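Protein (o6-methylguanine-dna methyltransferase) (Thermococcus kodakarensis, PDB 1MGT) repairs O6-methylguanine and O4-methylthymine in DNA by transferring the methyl group to one of its own cysteines, which irreversibly inactivates the enzyme. Local coordinates at residues G107-Y112 with R143-D148; W99-V104 with I137-H142; G10-W15 with F29-G34; G22-I27 with N133-V138. All coordinates share one frame; numbering follows the deposited sequence.

From the N terminus, contact 3 comes first and closes the short hairpin of strands 12-20 and 24-30. Contact 4 opens inside that span, at residues 22-27, and crosses contact 3 to close more than a hundred residues later at 133-138, tying the N-terminal sheet to the DNA-binding half. Contact 2 starts within the span of contact 4, on helix 91-103, and ends on the same loop, sharing Ile137 and Val138 with it. Contact 1 crosses both contacts 2 and 4, pairing strands 110-111 and 144-145 just beyond the loop that carries Cys141. Ile137 packs on Phe29, linking that loop to contact 3, and Arg143 reaches Val104, linking contacts 1 and 2.

Contact 1 of 4, residues G107-Y112 with R143-D148; sequences GSVITY and RVVAHD. With SO4 (sulfate ion), chain B.
The small parallel sheet of the DNA-binding domain is built here, Ile110 pairing with Val144 and Thr111 with Val145 shortly after Cys141, the assigned methyl acceptor. Its ladder alternates across the strands: Ile110 N donates to Arg143 O (2.9 Å), Val145 N to Ile110 O (2.8 Å), and Tyr112 N to Val145 O (3.0 Å). Beta-branched residues suit these extended backbones. Ile110 and Val144 lie side by side on one face, with CG2 of each 4.0 Å apart, whereas Thr111 and Val145 occupy the other. The Tyr112 side chain crosses that of Val144 at about a right angle, and Val144 CG1 sits over one face of the ring, toward its CD2 side, 3.9 Å from the centroid in a CH-pi contact. A chi1 of -179° places CG1 there, opposite the backbone N. Trading the tyrosine for an alanine would probably open a gap over Val144 CG1 and remove this CH-pi contact. A sulfate, probably from the crystallisation liquor, has O1 at the edge of the Tyr112 ring; His147 N (2.7 Å) and His147 ND1 (2.5 Å) both donate to its O2, and Gly113 N also binds the ion. The Arg143 guanidinium is held by a salt bridge to Glu167 and hydrogen bonds to Asn77 OD1 and Val104 O. Thr111 caps helix 112-118, its OG1 accepting from Asp114 N; the sheet runs straight into that helix, and Lys160 of helix 157-166 reaches Val144 O.

Contact 2 of 4, residues W99-V104 with I137-H142; sequences WLTKNV and IVVPCH
Flat groups flank the place where Leu100 and Thr101 meet Pro140: Asn103 ND2 lies over one face of Trp99 while donating to Trp99 O, and His142 has the Ile137 carbonyl O in the plane at its edge. The puckered Pro140 ring touches helix 91-103 with its CG, 4.1 Å from Leu100 CG, and its CD, 3.5 Å from Thr101 OG1. Leu100 and Pro140 slide past one another in opposite directions. With CG set opposite the backbone N (chi1 179°), Leu100 brings CD2 to 3.7 Å from Pro140 C and to 4.1 Å from Val139 CG1. Thr101 crosses Pro140 at about a right angle; its OG1 binds Tyr97 O one turn back in the helix, so the hydroxyl is satisfied without the loop. Proline fits as the centre of an inverse gamma turn, closed by Cys141 N donating to Val139 O (2.9 Å). No hydrogen bond joins the two segments. The match is therefore van der Waals packing, largely of apolar groups with the Thr101 hydroxyl oxygen against Pro140 CD. It presses the family's Pro-Cys-His-Arg signature, with Cys141 the assigned methyl acceptor, against the helix, while polar ties such as His142 NE2 to Glu167 and Val138 O to Asn77 fix the loop from elsewhere.

Contact 3 of 4, residues G10-W15 with F29-G34; sequences GERVVW and FAFDRG
Trp15 and Ala30 form an antiparallel hydrogen-bonded pair near the end of strand 24-30. Trp15 N donates to Ala30 O at 2.8 Å in an almost straight bond (172°), and Ala30 N returns a bond to Trp15 O at 3.0 Å. After Ala30 the chain leaves the strand, and Asp32 caps the start of helix 33-49, its OD1 also binding Thr35 OG1. Short, polar Asp suits that position because its carboxylate can cap a backbone N of the first turn. The start of the helix lies over one face of the Trp15 ring: Arg33 CB stands 3.7 Å from the centroid of the six-membered ring, almost on the normal, as a CH-pi contact. Arg33 runs along the indole, and the extended chain, with CG anti to the backbone N (chi1 -172°), carries CD to 3.9 Å from Trp15 CH2. The long aliphatic part of arginine can thus cover an aromatic face. A second arginine uses its charged end. The Arg12 guanidinium stacks on Phe31 with planes 17° apart and its CZ 4.3 Å from the Phe31 ring centroid, a cation-pi pair in which Arg12 NH2 lies over the centre of the ring. Val13 O meets the edge of the same ring, 3.5 Å from Phe31 CD2. Around the hairpin, Trp15 also packs on Val4 of strand 2-9 and Leu36 of helix 33-49, while Phe29 and Phe31 lean on helix 157-166.

Contact 4 of 4, residues G22-I27 with N133-V138; sequences GRVQGI and NPYPIV
Ile27 reaches Val138 through a chi1 of -62°, which sets CG1 opposite its carbonyl carbon, and a chi2 of 165°, which stretches CD1 out to Val138 CG2 at 3.4 Å, a tight contact. Beta-branched isoleucine, whose chain reaches Val138, also packs its CB on Pro136, 4.1 Å from Pro136 CD. The backbones are pinned by Ile27 N donating to Pro134 O (2.8 Å), nearly along the C=O axis. An Asx turn spans Asn133 to Tyr135, around Pro134: Asn133 OD1 accepts from Tyr135 N at 2.9 Å. Pro134 CG lies over the centre of one face of the Tyr135 ring, 3.7 Å above it. The Tyr135 hydroxyl donates to a water (2.6 Å from OH), which donates in turn to Gln25 O at 2.7 Å, while Phe86 N binds the same hydroxyl. Replacing the tyrosine by phenylalanine would probably leave Phe86 N without its acceptor and the water that bonds Gln25 O without its donor. Gln25 and Gly26 form a classic beta bulge against Ile19 of strand 12-20. The contact ties the N-terminal sheet to the DNA-binding-domain loop that precedes Cys141. That loop meets strand 24-30 at Ile27, with Val67 of helix 63-71 touching Ile27 and Tyr97 of helix 91-103 touching Pro134.

Contact 1 of 4, residues G107-Y112 with R143-D148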
loop_
_atom_site.group_PDB
_atom_site.type_symbol
_atom_site.label_atom_id
_atom_site.label_comp_id
_atom_site.label_asym_id
_atom_site.label_seq_id
_atom_site.Cartn_x
_atom_site.Cartn_y
_atom_site.Cartn_z
ATOM N N GLY A 107 -4.181 0.609 -14.550
ATOM C CA GLY A 107 -3.884 0.260 -15.943
ATOM C C GLY A 107 -2.724 1.096 -16.478
ATOM O O GLY A 107 -2.262 0.872 -17.606
ATOM N N SER A 108 -2.243 2.057 -15.684
ATOM C CA SER A 108 -1.122 2.878 -16.119
ATOM C C SER A 108 -0.027 2.849 -15.060
ATOM O O SER A 108 -0.260 2.326 -13.957
ATOM C CB SER A 108 -1.541 4.329 -16.403
ATOM O OG SER A 108 -1.695 5.004 -15.143
ATOM N N VAL A 109 1.149 3.342 -15.416
ATOM C CA VAL A 109 2.303 3.380 -14.532
ATOM C C VAL A 109 2.967 4.757 -14.662
ATOM O O VAL A 109 2.509 5.571 -15.473
ATOM C CB VAL A 109 3.346 2.301 -14.821
ATOM C CG1 VAL A 109 2.767 0.879 -14.666
ATOM C CG2 VAL A 109 3.913 2.467 -16.239
ATOM N N ILE A 110 3.974 4.988 -13.851
ATOM C CA ILE A 110 4.721 6.260 -13.903
ATOM C C ILE A 110 6.108 5.932 -13.375
ATOM O O ILE A 110 6.259 5.050 -12.511
ATOM C CB ILE A 110 4.060 7.379 -13.118
ATOM C CG1 ILE A 110 4.742 8.728 -13.454
ATOM C CG2 ILE A 110 4.164 7.103 -11.603
ATOM C CD1 ILE A 110 3.834 9.921 -13.217
ATOM N N THR A 111 7.153 6.559 -13.894
ATOM C CA THR A 111 8.483 6.257 -13.412
ATOM C C THR A 111 8.786 7.067 -12.166
ATOM O O THR A 111 8.127 8.083 -11.887
ATOM C CB THR A 111 9.565 6.569 -14.484
ATOM O OG1 THR A 111 9.562 7.978 -14.715
ATOM C CG2 THR A 111 9.248 5.809 -15.772
ATOM N N TYR A 112 9.794 6.641 -11.407
ATOM C CA TYR A 112 10.181 7.402 -10.223
ATOM C C TYR A 112 10.538 8.844 -10.676
ATOM O O TYR A 112 10.169 9.795 -10.033
ATOM C CB TYR A 112 11.445 6.858 -9.567
ATOM C CG TYR A 112 11.188 5.551 -8.848
ATOM C CD1 TYR A 112 11.503 4.360 -9.487
ATOM C CD2 TYR A 112 10.639 5.515 -7.577
ATOM C CE1 TYR A 112 11.280 3.150 -8.865
ATOM C CE2 TYR A 112 10.414 4.303 -6.943
ATOM C CZ TYR A 112 10.737 3.136 -7.599
ATOM O OH TYR A 112 10.524 1.912 -6.994
ATOM N N ARG A 143 2.439 1.037 -8.967
ATOM C CA ARG A 143 2.375 1.647 -10.319
ATOM C C ARG A 143 3.589 2.535 -10.574
ATOM O O ARG A 143 3.711 3.106 -11.679
ATOM C CB ARG A 143 1.093 2.479 -10.441
ATOM C CG ARG A 143 -0.139 1.562 -10.385
ATOM C CD ARG A 143 -1.444 2.348 -10.566
ATOM N NE ARG A 143 -2.523 1.452 -10.109
ATOM C CZ ARG A 143 -3.681 1.843 -9.607
ATOM N NH1 ARG A 143 -4.021 3.121 -9.470
ATOM N NH2 ARG A 143 -4.534 0.877 -9.202
ATOM N N VAL A 144 4.477 2.664 -9.611
ATOM C CA VAL A 144 5.689 3.501 -9.806
ATOM C C VAL A 144 6.819 2.553 -10.167
ATOM O O VAL A 144 7.177 1.666 -9.377
ATOM C CB VAL A 144 6.007 4.306 -8.550
ATOM C CG1 VAL A 144 7.236 5.176 -8.774
ATOM C CG2 VAL A 144 4.795 5.137 -8.124
ATOM N N VAL A 145 7.311 2.665 -11.402
ATOM C CA VAL A 145 8.360 1.782 -11.904
ATOM C C VAL A 145 9.641 2.509 -12.295
ATOM O O VAL A 145 9.724 3.730 -12.205
ATOM C CB VAL A 145 7.847 1.027 -13.160
ATOM C CG1 VAL A 145 6.635 0.171 -12.809
ATOM C CG2 VAL A 145 7.418 2.028 -14.252
ATOM N N ALA A 146 10.665 1.739 -12.700
ATOM C CA ALA A 146 11.923 2.390 -13.128
ATOM C C ALA A 146 11.785 2.681 -14.625
ATOM O O ALA A 146 10.914 2.128 -15.282
ATOM C CB ALA A 146 13.126 1.505 -12.872
ATOM N N HIS A 147 12.639 3.566 -15.169
ATOM C CA HIS A 147 12.528 3.808 -16.603
ATOM C C HIS A 147 12.996 2.572 -17.371
ATOM O O HIS A 147 12.575 2.414 -18.508
ATOM C CB HIS A 147 13.365 5.021 -17.042
ATOM C CG HIS A 147 14.836 4.735 -17.051
ATOM N ND1 HIS A 147 15.647 4.917 -15.961
ATOM C CD2 HIS A 147 15.629 4.263 -18.055
ATOM C CE1 HIS A 147 16.892 4.574 -16.291
ATOM N NE2 HIS A 147 16.893 4.173 -17.550
ATOM N N ASP A 148 13.857 1.737 -16.789
ATOM C CA ASP A 148 14.354 0.558 -17.493
ATOM C C ASP A 148 13.977 -0.765 -16.868
ATOM O O ASP A 148 14.596 -1.793 -17.188
ATOM C CB ASP A 148 15.891 0.649 -17.626
ATOM C CG ASP A 148 16.582 0.795 -16.282
ATOM O OD1 ASP A 148 17.841 0.716 -16.259
ATOM O OD2 ASP A 148 15.921 1.007 -15.245
HETATM S S SO4 B . 13.986 6.199 -12.821
HETATM O O1 SO4 B . 13.688 5.486 -11.500
HETATM O O2 SO4 B . 14.359 5.135 -13.791
HETATM O O3 SO4 B . 15.089 7.144 -12.540
HETATM O O4 SO4 B . 12.780 6.914 -13.283
#

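Contact 2 of 4, residues W99-V104 with I137-H142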
loop_
_atom_site.group_PDB
_atom_site.type_symbol
_atom_site.label_atom_id
_atom_site.label_comp_id
_atom_site.label_asym_id
_atom_site.label_seq_id
_atom_site.Cartn_x
_atom_site.Cartn_y
_atom_site.Cartn_z
ATOM N N TRP A 99 -1.162 12.532 -4.357
ATOM C CA TRP A 99 -1.050 12.811 -5.826
ATOM C C TRP A 99 -1.080 11.529 -6.610
ATOM O O TRP A 99 -1.754 11.366 -7.635
ATOM C CB TRP A 99 0.237 13.611 -6.096
ATOM C CG TRP A 99 0.247 14.166 -7.507
ATOM C CD1 TRP A 99 -0.204 15.406 -7.877
ATOM C CD2 TRP A 99 0.693 13.508 -8.694
ATOM N NE1 TRP A 99 -0.047 15.565 -9.249
ATOM C CE2 TRP A 99 0.496 14.422 -9.767
ATOM C CE3 TRP A 99 1.252 12.271 -8.973
ATOM C CZ2 TRP A 99 0.835 14.107 -11.086
ATOM C CZ3 TRP A 99 1.587 11.945 -10.283
ATOM C CH2 TRP A 99 1.382 12.884 -11.310
ATOM N N LEU A 100 -0.302 10.544 -6.141
ATOM C CA LEU A 100 -0.228 9.238 -6.774
ATOM C C LEU A 100 -1.593 8.576 -6.840
ATOM O O LEU A 100 -2.018 8.013 -7.868
ATOM C CB LEU A 100 0.749 8.372 -5.941
ATOM C CG LEU A 100 0.968 6.953 -6.413
ATOM C CD1 LEU A 100 1.620 6.978 -7.820
ATOM C CD2 LEU A 100 1.854 6.188 -5.431
ATOM N N THR A 101 -2.337 8.608 -5.724
ATOM C CA THR A 101 -3.637 7.979 -5.672
ATOM C C THR A 101 -4.677 8.632 -6.556
ATOM O O THR A 101 -5.518 7.962 -7.160
ATOM C CB THR A 101 -4.146 7.965 -4.191
ATOM O OG1 THR A 101 -3.122 7.274 -3.412
ATOM C CG2 THR A 101 -5.426 7.159 -4.090
ATOM N N LYS A 102 -4.653 9.960 -6.644
ATOM C CA LYS A 102 -5.645 10.656 -7.454
ATOM C C LYS A 102 -5.258 10.727 -8.929
ATOM O O LYS A 102 -6.152 10.852 -9.776
ATOM C CB LYS A 102 -5.739 12.119 -6.953
ATOM C CG LYS A 102 -6.546 12.234 -5.658
ATOM C CD LYS A 102 -6.657 13.689 -5.210
ATOM C CE LYS A 102 -6.995 13.721 -3.714
ATOM N NZ LYS A 102 -7.595 15.026 -3.302
ATOM N N ASN A 103 -3.955 10.685 -9.220
ATOM C CA ASN A 103 -3.599 10.848 -10.639
ATOM C C ASN A 103 -3.047 9.685 -11.401
ATOM O O ASN A 103 -3.092 9.758 -12.659
ATOM C CB ASN A 103 -2.558 12.013 -10.692
ATOM C CG ASN A 103 -3.193 13.313 -10.255
ATOM O OD1 ASN A 103 -4.053 13.842 -10.963
ATOM N ND2 ASN A 103 -2.802 13.816 -9.089
ATOM N N VAL A 104 -2.500 8.664 -10.777
ATOM C CA VAL A 104 -1.941 7.516 -11.503
ATOM C C VAL A 104 -3.011 6.438 -11.519
ATOM O O VAL A 104 -3.219 5.710 -10.545
ATOM C CB VAL A 104 -0.613 7.066 -10.900
ATOM C CG1 VAL A 104 0.036 5.960 -11.719
ATOM C CG2 VAL A 104 0.346 8.284 -10.881
ATOM N N ILE A 137 -1.337 -1.224 -1.883
ATOM C CA ILE A 137 -2.551 -1.534 -2.584
ATOM C C ILE A 137 -3.404 -0.283 -2.783
ATOM O O ILE A 137 -3.592 0.182 -3.921
ATOM C CB ILE A 137 -3.422 -2.668 -2.039
ATOM C CG1 ILE A 137 -2.598 -3.962 -1.880
ATOM C CG2 ILE A 137 -4.638 -2.924 -2.951
ATOM C CD1 ILE A 137 -3.328 -4.989 -1.019
ATOM N N VAL A 138 -3.915 0.299 -1.720
ATOM C CA VAL A 138 -4.769 1.478 -1.800
ATOM C C VAL A 138 -3.967 2.677 -2.295
ATOM O O VAL A 138 -4.512 3.364 -3.181
ATOM C CB VAL A 138 -5.520 1.710 -0.493
ATOM C CG1 VAL A 138 -6.310 0.424 -0.154
ATOM C CG2 VAL A 138 -4.563 1.986 0.643
ATOM N N VAL A 139 -2.800 2.935 -1.766
ATOM C CA VAL A 139 -1.935 4.061 -2.291
ATOM C C VAL A 139 -1.114 3.235 -3.269
ATOM O O VAL A 139 -0.365 2.313 -2.872
ATOM C CB VAL A 139 -1.108 4.700 -1.178
ATOM C CG1 VAL A 139 0.045 5.524 -1.757
ATOM C CG2 VAL A 139 -2.016 5.601 -0.333
ATOM N N PRO A 140 -1.339 3.407 -4.565
ATOM C CA PRO A 140 -0.712 2.539 -5.538
ATOM C C PRO A 140 0.709 2.677 -5.883
ATOM O O PRO A 140 1.060 2.895 -7.083
ATOM C CB PRO A 140 -1.697 2.678 -6.725
ATOM C CG PRO A 140 -1.999 4.146 -6.692
ATOM C CD PRO A 140 -2.220 4.419 -5.195
ATOM N N CYS A 141 1.622 2.416 -4.923
ATOM C CA CYS A 141 3.045 2.518 -5.170
ATOM C C CYS A 141 3.545 1.424 -6.107
ATOM O O CYS A 141 4.654 1.580 -6.654
ATOM C CB CYS A 141 3.821 2.549 -3.844
ATOM S SG CYS A 141 3.649 1.012 -2.927
ATOM N N HIS A 142 2.741 0.412 -6.389
ATOM C CA HIS A 142 3.144 -0.646 -7.326
ATOM C C HIS A 142 3.111 -0.082 -8.764
ATOM O O HIS A 142 3.695 -0.728 -9.641
ATOM C CB HIS A 142 2.243 -1.853 -7.251
ATOM C CG HIS A 142 0.781 -1.573 -7.364
ATOM N ND1 HIS A 142 0.073 -1.012 -6.310
ATOM C CD2 HIS A 142 -0.118 -1.746 -8.348
ATOM C CE1 HIS A 142 -1.189 -0.857 -6.653
ATOM N NE2 HIS A 142 -1.330 -1.310 -7.911
#

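Contact 3 of 4, residues G10-W15 with F29-G34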
loop_
_atom_site.group_PDB
_atom_site.type_symbol
_atom_site.label_atom_id
_atom_site.label_comp_id
_atom_site.label_asym_id
_atom_site.label_seq_id
_atom_site.Cartn_x
_atom_site.Cartn_y
_atom_site.Cartn_z
ATOM N N GLY A 10 -8.544 -16.673 -8.293
ATOM C CA GLY A 10 -8.254 -17.830 -9.156
ATOM C C GLY A 10 -7.428 -18.818 -8.310
ATOM O O GLY A 10 -7.864 -19.184 -7.208
ATOM N N GLU A 11 -6.321 -19.302 -8.821
ATOM C CA GLU A 11 -5.480 -20.249 -8.137
ATOM C C GLU A 11 -4.541 -19.627 -7.115
ATOM O O GLU A 11 -3.788 -20.351 -6.463
ATOM C CB GLU A 11 -4.664 -21.083 -9.135
ATOM C CG GLU A 11 -3.639 -20.268 -9.904
ATOM C CD GLU A 11 -4.157 -19.627 -11.172
ATOM O OE1 GLU A 11 -3.333 -19.528 -12.123
ATOM O OE2 GLU A 11 -5.328 -19.210 -11.301
ATOM N N ARG A 12 -4.514 -18.310 -7.016
ATOM C CA ARG A 12 -3.618 -17.677 -6.036
ATOM C C ARG A 12 -4.394 -17.354 -4.764
ATOM O O ARG A 12 -5.613 -17.209 -4.785
ATOM C CB ARG A 12 -3.023 -16.380 -6.596
ATOM C CG ARG A 12 -2.350 -16.584 -7.956
ATOM C CD ARG A 12 -1.238 -15.544 -8.143
ATOM N NE ARG A 12 -0.115 -15.853 -7.265
ATOM C CZ ARG A 12 1.162 -15.566 -7.491
ATOM N NH1 ARG A 12 1.531 -14.946 -8.605
ATOM N NH2 ARG A 12 2.067 -15.911 -6.578
ATOM N N VAL A 13 -3.645 -17.225 -3.670
ATOM C CA VAL A 13 -4.289 -16.885 -2.400
ATOM C C VAL A 13 -3.605 -15.592 -1.934
ATOM O O VAL A 13 -2.382 -15.551 -2.067
ATOM C CB VAL A 13 -4.132 -17.980 -1.345
ATOM C CG1 VAL A 13 -4.554 -17.480 0.019
ATOM C CG2 VAL A 13 -5.039 -19.181 -1.712
ATOM N N VAL A 14 -4.362 -14.607 -1.544
ATOM C CA VAL A 14 -3.772 -13.357 -1.065
ATOM C C VAL A 14 -4.271 -13.113 0.377
ATOM O O VAL A 14 -5.476 -13.119 0.595
ATOM C CB VAL A 14 -4.212 -12.143 -1.913
ATOM C CG1 VAL A 14 -3.654 -10.852 -1.354
ATOM C CG2 VAL A 14 -3.699 -12.311 -3.360
ATOM N N TRP A 15 -3.346 -12.859 1.280
ATOM C CA TRP A 15 -3.694 -12.566 2.675
ATOM C C TRP A 15 -3.594 -11.048 2.871
ATOM O O TRP A 15 -2.585 -10.487 2.432
ATOM C CB TRP A 15 -2.639 -13.227 3.590
ATOM C CG TRP A 15 -2.873 -14.709 3.714
ATOM C CD1 TRP A 15 -2.436 -15.699 2.897
ATOM C CD2 TRP A 15 -3.635 -15.336 4.753
ATOM N NE1 TRP A 15 -2.883 -16.918 3.355
ATOM C CE2 TRP A 15 -3.614 -16.726 4.494
ATOM C CE3 TRP A 15 -4.329 -14.846 5.862
ATOM C CZ2 TRP A 15 -4.262 -17.633 5.326
ATOM C CZ3 TRP A 15 -4.977 -15.765 6.687
ATOM C CH2 TRP A 15 -4.934 -17.138 6.402
ATOM N N PHE A 29 0.170 -7.103 2.877
ATOM C CA PHE A 29 -0.417 -8.220 2.135
ATOM C C PHE A 29 0.717 -9.188 1.783
ATOM O O PHE A 29 1.879 -8.807 1.778
ATOM C CB PHE A 29 -1.206 -7.843 0.919
ATOM C CG PHE A 29 -0.407 -7.455 -0.293
ATOM C CD1 PHE A 29 -0.271 -8.343 -1.346
ATOM C CD2 PHE A 29 0.198 -6.212 -0.360
ATOM C CE1 PHE A 29 0.451 -7.990 -2.487
ATOM C CE2 PHE A 29 0.920 -5.861 -1.499
ATOM C CZ PHE A 29 1.040 -6.753 -2.541
ATOM N N ALA A 30 0.319 -10.433 1.519
ATOM C CA ALA A 30 1.353 -11.427 1.189
ATOM C C ALA A 30 0.609 -12.654 0.630
ATOM O O ALA A 30 -0.625 -12.700 0.673
ATOM C CB ALA A 30 2.114 -11.823 2.444
ATOM N N PHE A 31 1.373 -13.622 0.155
ATOM C CA PHE A 31 0.717 -14.834 -0.380
ATOM C C PHE A 31 0.600 -15.938 0.650
ATOM O O PHE A 31 0.104 -17.028 0.309
ATOM C CB PHE A 31 1.526 -15.331 -1.575
ATOM C CG PHE A 31 1.603 -14.338 -2.702
ATOM C CD1 PHE A 31 2.836 -13.985 -3.225
ATOM C CD2 PHE A 31 0.440 -13.814 -3.231
ATOM C CE1 PHE A 31 2.886 -13.075 -4.287
ATOM C CE2 PHE A 31 0.492 -12.911 -4.288
ATOM C CZ PHE A 31 1.724 -12.561 -4.804
ATOM N N ASP A 32 1.041 -15.700 1.885
ATOM C CA ASP A 32 0.927 -16.739 2.927
ATOM C C ASP A 32 0.784 -16.005 4.265
ATOM O O ASP A 32 1.235 -14.860 4.373
ATOM C CB ASP A 32 2.084 -17.701 2.888
ATOM C CG ASP A 32 3.412 -17.101 3.298
ATOM O OD1 ASP A 32 4.157 -16.669 2.403
ATOM O OD2 ASP A 32 3.700 -17.068 4.516
ATOM N N ARG A 33 0.153 -16.621 5.251
ATOM C CA ARG A 33 -0.069 -15.922 6.529
ATOM C C ARG A 33 1.179 -15.600 7.305
ATOM O O ARG A 33 1.251 -14.551 7.969
ATOM C CB ARG A 33 -1.091 -16.728 7.364
ATOM C CG ARG A 33 -1.542 -16.016 8.622
ATOM C CD ARG A 33 -2.507 -16.833 9.479
ATOM N NE ARG A 33 -3.211 -15.956 10.422
ATOM C CZ ARG A 33 -2.712 -15.461 11.543
ATOM N NH1 ARG A 33 -1.476 -15.721 11.956
ATOM N NH2 ARG A 33 -3.476 -14.663 12.297
ATOM N N GLY A 34 2.204 -16.451 7.267
ATOM C CA GLY A 34 3.449 -16.208 8.007
ATOM C C GLY A 34 4.147 -14.950 7.494
ATOM O O GLY A 34 4.639 -14.126 8.242
#

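Contact 4 of 4, residues G22-I27 with N133-V138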
loop_
_atom_site.group_PDB
_atom_site.type_symbol
_atom_site.label_atom_id
_atom_site.label_comp_id
_atom_site.label_asym_id
_atom_site.label_seq_id
_atom_site.Cartn_x
_atom_site.Cartn_y
_atom_site.Cartn_z
ATOM N N GLY A 22 -10.202 3.238 14.557
ATOM C CA GLY A 22 -11.023 4.452 14.191
ATOM C C GLY A 22 -10.962 4.641 12.671
ATOM O O GLY A 22 -12.000 4.787 12.017
ATOM N N ARG A 23 -9.766 4.696 12.127
ATOM C CA ARG A 23 -9.473 4.829 10.701
ATOM C C ARG A 23 -8.264 3.901 10.458
ATOM O O ARG A 23 -7.665 3.417 11.431
ATOM C CB ARG A 23 -9.198 6.252 10.274
ATOM C CG ARG A 23 -10.435 7.069 9.895
ATOM C CD ARG A 23 -10.002 8.433 9.319
ATOM N NE ARG A 23 -9.138 9.094 10.294
ATOM C CZ ARG A 23 -8.569 10.286 10.212
ATOM N NH1 ARG A 23 -8.731 11.060 9.148
ATOM N NH2 ARG A 23 -7.813 10.725 11.222
ATOM N N VAL A 24 -7.909 3.653 9.211
ATOM C CA VAL A 24 -6.778 2.780 8.905
ATOM C C VAL A 24 -5.434 3.373 9.237
ATOM O O VAL A 24 -5.063 4.491 8.910
ATOM C CB VAL A 24 -6.845 2.350 7.420
ATOM C CG1 VAL A 24 -5.610 1.541 7.042
ATOM C CG2 VAL A 24 -8.134 1.599 7.124
ATOM N N GLN A 25 -4.589 2.584 9.925
ATOM C CA GLN A 25 -3.263 2.961 10.316
ATOM C C GLN A 25 -2.211 2.254 9.450
ATOM O O GLN A 25 -1.086 2.727 9.315
ATOM C CB GLN A 25 -3.008 2.533 11.792
ATOM C CG GLN A 25 -3.845 3.373 12.775
ATOM C CD GLN A 25 -3.628 2.905 14.210
ATOM O OE1 GLN A 25 -3.869 1.736 14.479
ATOM N NE2 GLN A 25 -3.173 3.782 15.106
ATOM N N GLY A 26 -2.573 1.066 8.942
ATOM C CA GLY A 26 -1.548 0.366 8.124
ATOM C C GLY A 26 -2.165 -0.824 7.428
ATOM O O GLY A 26 -3.162 -1.413 7.881
ATOM N N ILE A 27 -1.571 -1.183 6.284
ATOM C CA ILE A 27 -2.050 -2.323 5.509
ATOM C C ILE A 27 -0.847 -3.137 5.061
ATOM O O ILE A 27 0.200 -2.551 4.777
ATOM C CB ILE A 27 -2.726 -1.849 4.183
ATOM C CG1 ILE A 27 -3.946 -0.995 4.487
ATOM C CG2 ILE A 27 -3.080 -3.042 3.299
ATOM C CD1 ILE A 27 -4.473 -0.178 3.314
ATOM N N ASN A 133 5.659 3.639 2.504
ATOM C CA ASN A 133 4.212 3.679 2.416
ATOM C C ASN A 133 3.564 2.654 3.335
ATOM O O ASN A 133 3.744 1.454 3.146
ATOM C CB ASN A 133 3.837 3.392 0.938
ATOM C CG ASN A 133 2.345 3.354 0.709
ATOM O OD1 ASN A 133 1.586 3.935 1.476
ATOM N ND2 ASN A 133 1.950 2.685 -0.377
ATOM N N PRO A 134 2.769 3.102 4.300
ATOM C CA PRO A 134 2.091 2.176 5.203
ATOM C C PRO A 134 0.797 1.677 4.624
ATOM O O PRO A 134 0.064 0.870 5.198
ATOM C CB PRO A 134 1.857 3.061 6.446
ATOM C CG PRO A 134 1.655 4.426 5.902
ATOM C CD PRO A 134 2.509 4.507 4.660
ATOM N N TYR A 135 0.410 2.136 3.395
ATOM C CA TYR A 135 -0.805 1.757 2.760
ATOM C C TYR A 135 -0.660 1.146 1.349
ATOM O O TYR A 135 -1.251 1.702 0.395
ATOM C CB TYR A 135 -1.721 2.999 2.609
ATOM C CG TYR A 135 -1.852 3.861 3.856
ATOM C CD1 TYR A 135 -1.562 5.216 3.781
ATOM C CD2 TYR A 135 -2.286 3.331 5.065
ATOM C CE1 TYR A 135 -1.697 6.031 4.893
ATOM C CE2 TYR A 135 -2.407 4.144 6.191
ATOM C CZ TYR A 135 -2.109 5.482 6.097
ATOM O OH TYR A 135 -2.228 6.322 7.194
ATOM N N PRO A 136 0.021 0.056 1.225
ATOM C CA PRO A 136 0.160 -0.633 -0.078
ATOM C C PRO A 136 -1.223 -1.006 -0.567
ATOM O O PRO A 136 -2.232 -1.099 0.170
ATOM C CB PRO A 136 1.011 -1.835 0.202
ATOM C CG PRO A 136 0.855 -2.097 1.667
ATOM C CD PRO A 136 0.725 -0.726 2.285
ATOM N N ILE A 137 -1.337 -1.224 -1.883
ATOM C CA ILE A 137 -2.551 -1.534 -2.584
ATOM C C ILE A 137 -3.404 -0.283 -2.783
ATOM O O ILE A 137 -3.592 0.182 -3.921
ATOM C CB ILE A 137 -3.422 -2.668 -2.039
ATOM C CG1 ILE A 137 -2.598 -3.962 -1.880
ATOM C CG2 ILE A 137 -4.638 -2.924 -2.951
ATOM C CD1 ILE A 137 -3.328 -4.989 -1.019
ATOM N N VAL A 138 -3.915 0.299 -1.720
ATOM C CA VAL A 138 -4.769 1.478 -1.800
ATOM C C VAL A 138 -3.967 2.677 -2.295
ATOM O O VAL A 138 -4.512 3.364 -3.181
ATOM C CB VAL A 138 -5.520 1.710 -0.493
ATOM C CG1 VAL A 138 -6.310 0.424 -0.154
ATOM C CG2 VAL A 138 -4.563 1.986 0.643
HETATM O O HOH W 1 -1.227 5.457 9.432
#